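Local coordinates for protein alanine racemase (Enterococcus faecalis, PDB 3E5P) that is a dimeric enzyme of the alanine racemase family that joins a TIM-type barrel to a C-terminal beta domain and holds pyridoxal-5'-phosphate, at residues A107-L112 and I140-P145; K304-V309 and I319-E324; T9-D14 and I366-N371. The protein carries 1 engineered substitution. All blocks are in the same frame, centred on the assembly; numbering follows the deposited sequence.

Contact 1 (A107-L112 and I140-P145)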
loop_
_atom_site.group_PDB
_atom_site.type_symbol
_atom_site.label_atom_id
_atom_site.label_comp_id
_atom_site.label_asym_id
_atom_site.label_seq_id
_atom_site.Cartn_x
_atom_site.Cartn_y
_atom_site.Cartn_z
ATOM N N ALA C 107 -10.075 -11.474 -24.998
ATOM C CA ALA C 107 -8.764 -11.855 -25.506
ATOM C C ALA C 107 -8.713 -13.236 -26.148
ATOM O O ALA C 107 -7.684 -13.623 -26.700
ATOM C CB ALA C 107 -7.754 -11.779 -24.389
ATOM N N THR C 108 -9.815 -13.978 -26.069
ATOM C CA THR C 108 -9.880 -15.320 -26.643
ATOM C C THR C 108 -11.285 -15.650 -27.134
ATOM O O THR C 108 -12.260 -15.098 -26.639
ATOM C CB THR C 108 -9.497 -16.388 -25.603
ATOM O OG1 THR C 108 -10.525 -16.484 -24.604
ATOM C CG2 THR C 108 -8.177 -16.037 -24.937
ATOM N N GLN C 109 -11.394 -16.545 -28.112
ATOM C CA GLN C 109 -12.705 -16.940 -28.611
ATOM C C GLN C 109 -13.293 -17.878 -27.568
ATOM O O GLN C 109 -14.503 -17.949 -27.389
ATOM C CB GLN C 109 -12.593 -17.671 -29.949
ATOM C CG GLN C 109 -11.298 -17.419 -30.677
ATOM C CD GLN C 109 -10.151 -18.218 -30.090
ATOM O OE1 GLN C 109 -10.117 -19.445 -30.199
ATOM N NE2 GLN C 109 -9.208 -17.528 -29.454
ATOM N N GLU C 110 -12.425 -18.593 -26.868
ATOM C CA GLU C 110 -12.865 -19.521 -25.835
ATOM C C GLU C 110 -13.836 -18.830 -24.882
ATOM O O GLU C 110 -14.913 -19.352 -24.580
ATOM C CB GLU C 110 -11.660 -20.048 -25.042
ATOM C CG GLU C 110 -10.632 -20.831 -25.862
ATOM C CD GLU C 110 -9.592 -19.945 -26.560
ATOM O OE1 GLU C 110 -8.913 -19.149 -25.874
ATOM O OE2 GLU C 110 -9.432 -20.059 -27.797
ATOM N N TRP C 111 -13.444 -17.646 -24.417
ATOM C CA TRP C 111 -14.256 -16.870 -23.488
ATOM C C TRP C 111 -15.589 -16.486 -24.116
ATOM O O TRP C 111 -16.627 -16.539 -23.452
ATOM C CB TRP C 111 -13.512 -15.598 -23.070
ATOM C CG TRP C 111 -14.158 -14.867 -21.912
ATOM C CD1 TRP C 111 -13.927 -15.076 -20.584
ATOM C CD2 TRP C 111 -15.161 -13.847 -21.986
ATOM N NE1 TRP C 111 -14.720 -14.253 -19.827
ATOM C CE2 TRP C 111 -15.488 -13.485 -20.663
ATOM C CE3 TRP C 111 -15.815 -13.206 -23.043
ATOM C CZ2 TRP C 111 -16.441 -12.508 -20.364
ATOM C CZ3 TRP C 111 -16.763 -12.236 -22.750
ATOM C CH2 TRP C 111 -17.066 -11.894 -21.415
ATOM N N LEU C 112 -15.543 -16.086 -25.388
ATOM C CA LEU C 112 -16.731 -15.677 -26.134
ATOM C C LEU C 112 -17.689 -16.845 -26.386
ATOM O O LEU C 112 -18.904 -16.699 -26.253
ATOM C CB LEU C 112 -16.324 -15.048 -27.473
ATOM C CG LEU C 112 -15.709 -13.641 -27.478
ATOM C CD1 LEU C 112 -15.083 -13.350 -28.828
ATOM C CD2 LEU C 112 -16.771 -12.611 -27.169
ATOM N N ILE C 140 -1.933 -9.808 -22.875
ATOM C CA ILE C 140 -3.146 -10.496 -23.285
ATOM C C ILE C 140 -3.650 -9.991 -24.636
ATOM O O ILE C 140 -3.331 -8.875 -25.042
ATOM C CB ILE C 140 -4.232 -10.299 -22.206
ATOM C CG1 ILE C 140 -3.944 -11.212 -21.012
ATOM C CG2 ILE C 140 -5.591 -10.549 -22.770
ATOM C CD1 ILE C 140 -4.978 -11.123 -19.901
ATOM N N GLY C 141 -4.418 -10.825 -25.334
ATOM C CA GLY C 141 -4.957 -10.431 -26.624
ATOM C C GLY C 141 -4.798 -11.458 -27.730
ATOM O O GLY C 141 -4.175 -12.497 -27.537
ATOM N N PHE C 142 -5.364 -11.162 -28.894
ATOM C CA PHE C 142 -5.272 -12.064 -30.030
ATOM C C PHE C 142 -3.988 -11.798 -30.788
ATOM O O PHE C 142 -3.602 -10.649 -30.967
ATOM C CB PHE C 142 -6.469 -11.877 -30.970
ATOM C CG PHE C 142 -7.794 -12.190 -30.335
ATOM C CD1 PHE C 142 -8.404 -11.282 -29.478
ATOM C CD2 PHE C 142 -8.412 -13.414 -30.556
ATOM C CE1 PHE C 142 -9.612 -11.588 -28.847
ATOM C CE2 PHE C 142 -9.621 -13.730 -29.929
ATOM C CZ PHE C 142 -10.221 -12.814 -29.072
ATOM N N LEU C 143 -3.328 -12.873 -31.218
ATOM C CA LEU C 143 -2.078 -12.805 -31.978
ATOM C C LEU C 143 -2.433 -13.003 -33.460
ATOM O O LEU C 143 -1.722 -13.670 -34.212
ATOM C CB LEU C 143 -1.121 -13.912 -31.508
ATOM C CG LEU C 143 -0.830 -14.037 -30.003
ATOM C CD1 LEU C 143 -0.063 -15.321 -29.709
ATOM C CD2 LEU C 143 -0.037 -12.834 -29.532
ATOM N N THR C 144 -3.561 -12.415 -33.846
ATOM C CA THR C 144 -4.135 -12.451 -35.192
ATOM C C THR C 144 -3.183 -11.630 -36.078
ATOM O O THR C 144 -2.162 -11.178 -35.578
ATOM C CB THR C 144 -5.394 -11.582 -35.165
ATOM O OG1 THR C 144 -6.307 -12.020 -36.171
ATOM C CG2 THR C 144 -5.034 -10.106 -35.336
ATOM N N PRO C 145 -3.486 -11.383 -37.379
ATOM C CA PRO C 145 -4.658 -10.978 -38.172
ATOM C C PRO C 145 -5.812 -11.950 -38.391
ATOM O O PRO C 145 -6.958 -11.523 -38.553
ATOM C CB PRO C 145 -4.038 -10.542 -39.495
ATOM C CG PRO C 145 -2.767 -9.959 -39.070
ATOM C CD PRO C 145 -2.265 -11.005 -38.115
#
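The ring of F142 lies against the peptide that joins A107 to T108, where two neighbouring strands of the TIM-type barrel pass into the segments that follow them. A107 comes just after strand 103-106, and F142 sits in the loop between strand 127-132 and helix 146-156. These two residues bury most of the surface of the contact. The carbonyl O of A107 stands 3.4 Å above the F142 ring plane, over its centre, while the ring atom CE1 comes 3.3 Å from A107 C. At the far end of the ring, CZ is 3.2 Å from T108 N. F142 carries CG beside its own backbone N and anti to its carbonyl carbon (chi1 -62°), which swings the ring across to the other segment. T148 and A151 of helix 146-156 also touch it, so a large flat side chain suits the slot between backbone and helix.

The small side chain of A107 suits the close approach of the two backbones: its CB packs 3.6 Å from G141 N. H255 of the second subunit packs on both A107 and I140, and the I140 side chain is about 9 Å from the bound pyridoxal-5'-phosphate. G141 turns the loop with a positive phi of 133°, a conformation in which any CB would press on the preceding carbonyl.

Beyond A107 helix 109-116 begins, and T108 suits its N-cap because a short hydroxyl side chain can fold back over the first turn: T108 OG1 accepts from W111 N at 3.1 Å.

Contact 2 (K304-V309 and I319-E324); sequences KRCEIV and IRLAEE
C306, I308 and I319 form the apolar centre of this contact, at the seam between two sheets of the C-terminal domain. I319 lies against both of the others: its CG2 meets I308 CG1 at 3.7 Å, and its CB approaches C306 CB at 4.1 Å. The chi1 of 51° sets CG2 anti to the carbonyl carbon, the branch that reaches I308. Small C306 fits where the strands come together, its SG turned to L321 CD2 at 4.4 Å and its CB lying close to the carbonyl of R320. V299 of strand 298-301 touches both I308 and I319, and L253 covers I319 and L321, so beta-branched and leucine side chains fill the interior.

The short strand axes 304-307 and 319-321 run at 133° to each other, well short of antiparallel, and the backbones meet in a single bridge of I308 with I319. R320 N donates to E307 O at 3.0 Å, nearly in line with the carbonyl, and the same oxygen receives a CA-H contact from I319.

Farther out, R320 brings its guanidinium back over the first segment. V309 CG1 lies over one face, 3.6 Å from R320 NH2, while E307 OE1 sits at the edge, 3.3 Å from NH2 in a weak bond and similarly placed to NH1. The carboxylate stands almost perpendicular to the guanidinium, 86° between planes, so it engages through one oxygen instead of as a flat pair. R320 NH2 also makes a weak bond to Y271 OH. The long, angled salt bridge therefore probably adds only modestly to a seam built on apolar burial and one good backbone bond.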
loop_
_atom_site.group_PDB
_atom_site.type_symbol
_atom_site.label_atom_id
_atom_site.label_comp_id
_atom_site.label_asym_id
_atom_site.label_seq_id
_atom_site.Cartn_x
_atom_site.Cartn_y
_atom_site.Cartn_z
ATOM N N LYS C 304 12.202 24.954 4.180
ATOM C CA LYS C 304 13.558 24.414 4.158
ATOM C C LYS C 304 13.606 22.882 4.163
ATOM O O LYS C 304 12.784 22.224 4.799
ATOM C CB LYS C 304 14.358 24.958 5.343
ATOM C CG LYS C 304 14.538 26.472 5.333
ATOM C CD LYS C 304 15.602 26.910 6.346
ATOM C CE LYS C 304 17.011 26.483 5.911
ATOM N NZ LYS C 304 18.058 26.763 6.947
ATOM N N ARG C 305 14.582 22.326 3.453
ATOM C CA ARG C 305 14.741 20.882 3.357
ATOM C C ARG C 305 15.277 20.281 4.657
ATOM O O ARG C 305 16.138 20.860 5.322
ATOM C CB ARG C 305 15.680 20.523 2.199
ATOM C CG ARG C 305 15.423 21.306 0.915
ATOM C CD ARG C 305 15.703 20.470 -0.346
ATOM N NE ARG C 305 14.654 19.470 -0.501
ATOM C CZ ARG C 305 13.789 19.427 -1.506
ATOM N NH1 ARG C 305 13.844 20.317 -2.484
ATOM N NH2 ARG C 305 12.825 18.524 -1.492
ATOM N N CYS C 306 14.756 19.111 5.010
ATOM C CA CYS C 306 15.164 18.408 6.218
ATOM C C CYS C 306 15.378 16.939 5.894
ATOM O O CYS C 306 14.494 16.272 5.368
ATOM C CB CYS C 306 14.092 18.570 7.296
ATOM S SG CYS C 306 13.834 20.289 7.788
ATOM N N GLU C 307 16.566 16.437 6.214
ATOM C CA GLU C 307 16.904 15.042 5.959
ATOM C C GLU C 307 16.126 14.109 6.880
ATOM O O GLU C 307 16.028 14.349 8.084
ATOM C CB GLU C 307 18.407 14.814 6.127
ATOM C CG GLU C 307 18.930 13.576 5.418
ATOM C CD GLU C 307 20.385 13.294 5.733
ATOM O OE1 GLU C 307 21.236 14.164 5.450
ATOM O OE2 GLU C 307 20.680 12.203 6.265
ATOM N N ILE C 308 15.573 13.045 6.308
ATOM C CA ILE C 308 14.784 12.011 7.197
ATOM C C ILE C 308 16.144 11.444 7.589
ATOM O O ILE C 308 16.980 11.163 6.731
ATOM C CB ILE C 308 13.981 11.146 6.300
ATOM C CG1 ILE C 308 12.839 12.059 5.847
ATOM C CG2 ILE C 308 13.447 9.991 7.133
ATOM C CD1 ILE C 308 12.088 11.544 4.640
ATOM N N VAL C 309 16.358 11.277 8.890
ATOM C CA VAL C 309 17.434 10.472 9.442
ATOM C C VAL C 309 17.179 9.248 10.191
ATOM O O VAL C 309 16.216 9.375 10.944
ATOM C CB VAL C 309 18.646 11.302 10.165
ATOM C CG1 VAL C 309 19.343 12.296 9.229
ATOM C CG2 VAL C 309 17.889 12.059 11.236
ATOM N N ILE C 319 13.187 13.510 11.264
ATOM C CA ILE C 319 13.876 14.442 10.389
ATOM C C ILE C 319 14.732 15.366 11.237
ATOM O O ILE C 319 14.310 15.801 12.309
ATOM C CB ILE C 319 12.906 15.319 9.568
ATOM C CG1 ILE C 319 11.879 15.979 10.483
ATOM C CG2 ILE C 319 12.224 14.493 8.519
ATOM C CD1 ILE C 319 10.965 16.931 9.744
ATOM N N ARG C 320 15.945 15.639 10.761
ATOM C CA ARG C 320 16.858 16.527 11.456
ATOM C C ARG C 320 16.437 17.923 11.053
ATOM O O ARG C 320 16.526 18.290 9.884
ATOM C CB ARG C 320 18.296 16.286 11.009
ATOM C CG ARG C 320 19.271 17.380 11.449
ATOM C CD ARG C 320 20.354 17.601 10.397
ATOM N NE ARG C 320 21.067 16.365 10.075
ATOM C CZ ARG C 320 21.276 15.924 8.837
ATOM N NH1 ARG C 320 20.829 16.618 7.799
ATOM N NH2 ARG C 320 21.920 14.783 8.637
ATOM N N LEU C 321 15.962 18.695 12.020
ATOM C CA LEU C 321 15.522 20.045 11.746
ATOM C C LEU C 321 16.732 20.959 11.639
ATOM O O LEU C 321 17.800 20.650 12.163
ATOM C CB LEU C 321 14.589 20.513 12.853
ATOM C CG LEU C 321 13.385 19.602 13.089
ATOM C CD1 LEU C 321 12.668 20.042 14.360
ATOM C CD2 LEU C 321 12.462 19.637 11.889
ATOM N N ALA C 322 16.558 22.076 10.944
ATOM C CA ALA C 322 17.627 23.042 10.748
ATOM C C ALA C 322 17.876 23.826 12.024
ATOM O O ALA C 322 18.937 23.724 12.648
ATOM C CB ALA C 322 17.261 23.993 9.615
ATOM N N GLU C 323 16.891 24.622 12.408
ATOM C CA GLU C 323 17.008 25.425 13.610
ATOM C C GLU C 323 15.842 25.063 14.509
ATOM O O GLU C 323 14.827 24.544 14.039
ATOM C CB GLU C 323 16.983 26.916 13.248
ATOM C CG GLU C 323 18.083 27.306 12.252
ATOM C CD GLU C 323 17.958 28.736 11.735
ATOM O OE1 GLU C 323 16.850 29.116 11.288
ATOM O OE2 GLU C 323 18.973 29.473 11.761
ATOM N N GLU C 324 16.000 25.319 15.802
ATOM C CA GLU C 324 14.966 25.009 16.775
ATOM C C GLU C 324 13.586 25.440 16.279
ATOM O O GLU C 324 13.408 26.542 15.753
ATOM C CB GLU C 324 15.294 25.680 18.109
ATOM C CG GLU C 324 14.238 25.495 19.177
ATOM C CD GLU C 324 14.634 26.134 20.492
ATOM O OE1 GLU C 324 15.156 27.274 20.471
ATOM O OE2 GLU C 324 14.415 25.502 21.547
#

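Contact 3 (T9-D14 and I366-N371)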
loop_
_atom_site.group_PDB
_atom_site.type_symbol
_atom_site.label_atom_id
_atom_site.label_comp_id
_atom_site.label_asym_id
_atom_site.label_seq_id
_atom_site.Cartn_x
_atom_site.Cartn_y
_atom_site.Cartn_z
ATOM N N THR C 9 -1.430 13.715 9.427
ATOM C CA THR C 9 -1.012 13.305 8.084
ATOM C C THR C 9 -2.188 13.345 7.106
ATOM O O THR C 9 -3.271 12.836 7.410
ATOM C CB THR C 9 -0.467 11.907 8.119
ATOM O OG1 THR C 9 0.521 11.827 9.145
ATOM C CG2 THR C 9 0.145 11.547 6.794
ATOM N N ARG C 10 -1.982 13.918 5.922
ATOM C CA ARG C 10 -3.089 14.026 4.975
ATOM C C ARG C 10 -2.683 14.131 3.500
ATOM O O ARG C 10 -1.630 14.684 3.175
ATOM C CB ARG C 10 -3.942 15.240 5.361
ATOM C CG ARG C 10 -5.361 15.197 4.847
ATOM C CD ARG C 10 -6.373 15.373 5.984
ATOM N NE ARG C 10 -6.082 14.498 7.111
ATOM C CZ ARG C 10 -6.756 14.504 8.253
ATOM N NH1 ARG C 10 -7.767 15.336 8.425
ATOM N NH2 ARG C 10 -6.405 13.691 9.234
ATOM N N LEU C 11 -3.530 13.593 2.622
ATOM C CA LEU C 11 -3.323 13.623 1.175
ATOM C C LEU C 11 -4.299 14.629 0.556
ATOM O O LEU C 11 -5.507 14.436 0.616
ATOM C CB LEU C 11 -3.586 12.237 0.565
ATOM C CG LEU C 11 -2.482 11.169 0.491
ATOM C CD1 LEU C 11 -3.099 9.809 0.309
ATOM C CD2 LEU C 11 -1.540 11.467 -0.656
ATOM N N HIS C 12 -3.793 15.703 -0.034
ATOM C CA HIS C 12 -4.683 16.685 -0.653
ATOM C C HIS C 12 -4.739 16.503 -2.163
ATOM O O HIS C 12 -3.711 16.569 -2.848
ATOM C CB HIS C 12 -4.218 18.108 -0.349
ATOM C CG HIS C 12 -4.007 18.379 1.106
ATOM N ND1 HIS C 12 -2.823 18.087 1.753
ATOM C CD2 HIS C 12 -4.832 18.906 2.042
ATOM C CE1 HIS C 12 -2.926 18.428 3.025
ATOM N NE2 HIS C 12 -4.135 18.927 3.228
ATOM N N ILE C 13 -5.941 16.273 -2.681
ATOM C CA ILE C 13 -6.121 16.083 -4.115
ATOM C C ILE C 13 -6.786 17.289 -4.766
ATOM O O ILE C 13 -7.968 17.546 -4.552
ATOM C CB ILE C 13 -6.978 14.827 -4.429
ATOM C CG1 ILE C 13 -6.196 13.550 -4.123
ATOM C CG2 ILE C 13 -7.344 14.803 -5.899
ATOM C CD1 ILE C 13 -5.767 13.423 -2.702
ATOM N N ASP C 14 -6.011 18.024 -5.556
ATOM C CA ASP C 14 -6.497 19.194 -6.281
ATOM C C ASP C 14 -7.277 18.711 -7.512
ATOM O O ASP C 14 -6.696 18.439 -8.569
ATOM C CB ASP C 14 -5.311 20.062 -6.719
ATOM C CG ASP C 14 -5.716 21.191 -7.643
ATOM O OD1 ASP C 14 -6.868 21.191 -8.122
ATOM O OD2 ASP C 14 -4.876 22.082 -7.905
ATOM N N ILE C 366 -4.276 6.982 5.100
ATOM C CA ILE C 366 -4.043 8.416 4.978
ATOM C C ILE C 366 -5.271 9.039 4.347
ATOM O O ILE C 366 -5.582 8.756 3.194
ATOM C CB ILE C 366 -2.870 8.771 4.055
ATOM C CG1 ILE C 366 -1.572 8.160 4.562
ATOM C CG2 ILE C 366 -2.729 10.271 3.980
ATOM C CD1 ILE C 366 -0.354 8.599 3.753
ATOM N N PRO C 367 -5.984 9.899 5.092
ATOM C CA PRO C 367 -7.189 10.571 4.596
ATOM C C PRO C 367 -6.907 11.453 3.373
ATOM O O PRO C 367 -5.935 12.215 3.352
ATOM C CB PRO C 367 -7.630 11.425 5.790
ATOM C CG PRO C 367 -7.132 10.679 6.956
ATOM C CD PRO C 367 -5.757 10.222 6.509
ATOM N N ARG C 368 -7.760 11.345 2.362
ATOM C CA ARG C 368 -7.628 12.167 1.171
ATOM C C ARG C 368 -8.684 13.269 1.205
ATOM O O ARG C 368 -9.858 12.998 1.461
ATOM C CB ARG C 368 -7.843 11.343 -0.091
ATOM C CG ARG C 368 -6.630 10.655 -0.619
ATOM C CD ARG C 368 -6.448 9.276 -0.042
ATOM N NE ARG C 368 -5.633 8.481 -0.953
ATOM C CZ ARG C 368 -5.155 7.281 -0.669
ATOM N NH1 ARG C 368 -5.412 6.731 0.505
ATOM N NH2 ARG C 368 -4.401 6.641 -1.552
ATOM N N GLU C 369 -8.270 14.505 0.941
ATOM C CA GLU C 369 -9.197 15.630 0.923
ATOM C C GLU C 369 -9.173 16.283 -0.451
ATOM O O GLU C 369 -8.105 16.528 -1.019
ATOM C CB GLU C 369 -8.810 16.657 1.978
ATOM C CG GLU C 369 -8.573 16.063 3.338
ATOM C CD GLU C 369 -8.170 17.107 4.346
ATOM O OE1 GLU C 369 -7.292 17.935 4.019
ATOM O OE2 GLU C 369 -8.717 17.095 5.469
ATOM N N TYR C 370 -10.357 16.570 -0.975
ATOM C CA TYR C 370 -10.488 17.185 -2.284
ATOM C C TYR C 370 -11.014 18.608 -2.157
ATOM O O TYR C 370 -11.862 18.884 -1.320
ATOM C CB TYR C 370 -11.438 16.345 -3.128
ATOM C CG TYR C 370 -11.095 14.874 -3.104
ATOM C CD1 TYR C 370 -10.216 14.324 -4.037
ATOM C CD2 TYR C 370 -11.618 14.035 -2.113
ATOM C CE1 TYR C 370 -9.867 12.977 -3.986
ATOM C CE2 TYR C 370 -11.275 12.692 -2.050
ATOM C CZ TYR C 370 -10.400 12.169 -2.990
ATOM O OH TYR C 370 -10.063 10.833 -2.931
ATOM N N ASN C 371 -10.491 19.516 -2.974
ATOM C CA ASN C 371 -10.931 20.914 -2.959
ATOM C C ASN C 371 -10.961 21.456 -4.386
ATOM O O ASN C 371 -10.748 20.652 -5.323
ATOM C CB ASN C 371 -9.998 21.794 -2.109
ATOM C CG ASN C 371 -10.197 21.601 -0.605
ATOM O OD1 ASN C 371 -11.325 21.448 -0.123
ATOM N ND2 ASN C 371 -9.097 21.636 0.144
ATOM O OXT ASN C 371 -11.194 22.676 -4.546
#
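L11, H12 and I13 pair in parallel with R368, E369 and Y370, the short strand axes 4.6 Å apart and 28° from exact alignment. L11 is gripped at both ends of its residue, its N donating to P367 O at 2.9 Å and its O receiving E369 N at 2.8 Å; I13 N then reaches E369 O at 2.7 Å, the offset pattern of a parallel pair.

On one side of the sheet, L11 and R368 run side by side, and the methyl CD1 of L11 lies over one face of the guanidinium, offset toward its NE side, 3.4 Å from R368 CZ. I366 packs across L11 at about a right angle. I13 likewise lies alongside Y370, its CB 3.3 Å from ring atom CD1, and the phenol hydroxyl is hydrogen-bonded to the carbonyl of H46. Leucine and isoleucine suit these buried positions, supplying apolar surface for the long stem of R368 and the ring of Y370.

The other side is polar. E369 reaches between R10 and H12, its OE1 3.3 Å from H12 CD2 and its OE2 in a long salt bridge with R10 NH1 (3.6 Å), at the guanidinium edge. R10 leaves its backbone with CG anti to N (chi1 -158°), then bends so that P367 CB lies over one guanidinium face and NE donates to T9 O. Its NH2 has the carbonyl of W5.

Both arginines are thus held largely by backbone carbonyls, R368 by those of G45 and F362. Such partners orient the N-H groups but carry no full negative charge, so they serve mainly to fix guanidinium rotation; for R10 the rather distant E369 probably adds some charge balance.

Contact 3 joins the two ends of the chain and encloses the other two in sequence, with contact 1 closing before contact 2 opens. Contact 1 belongs to the barrel, at the segments that follow strands 103-106 and 127-132; its centre is about 41 Å from that of contact 3 and about 55 Å from that of contact 2. Contacts 2 and 3 are closer, with centres about 24 Å and nearest atoms about 12 Å apart. Both reach one six-stranded mixed sheet, at its two outermost strands within this chain, 304-307 and 368-370, and contact 2 also links it to the three-stranded sheet. The N-terminal strand thus belongs to the C-terminal beta domain: the chain starts in this sheet, builds the barrel and ends in the same sheet.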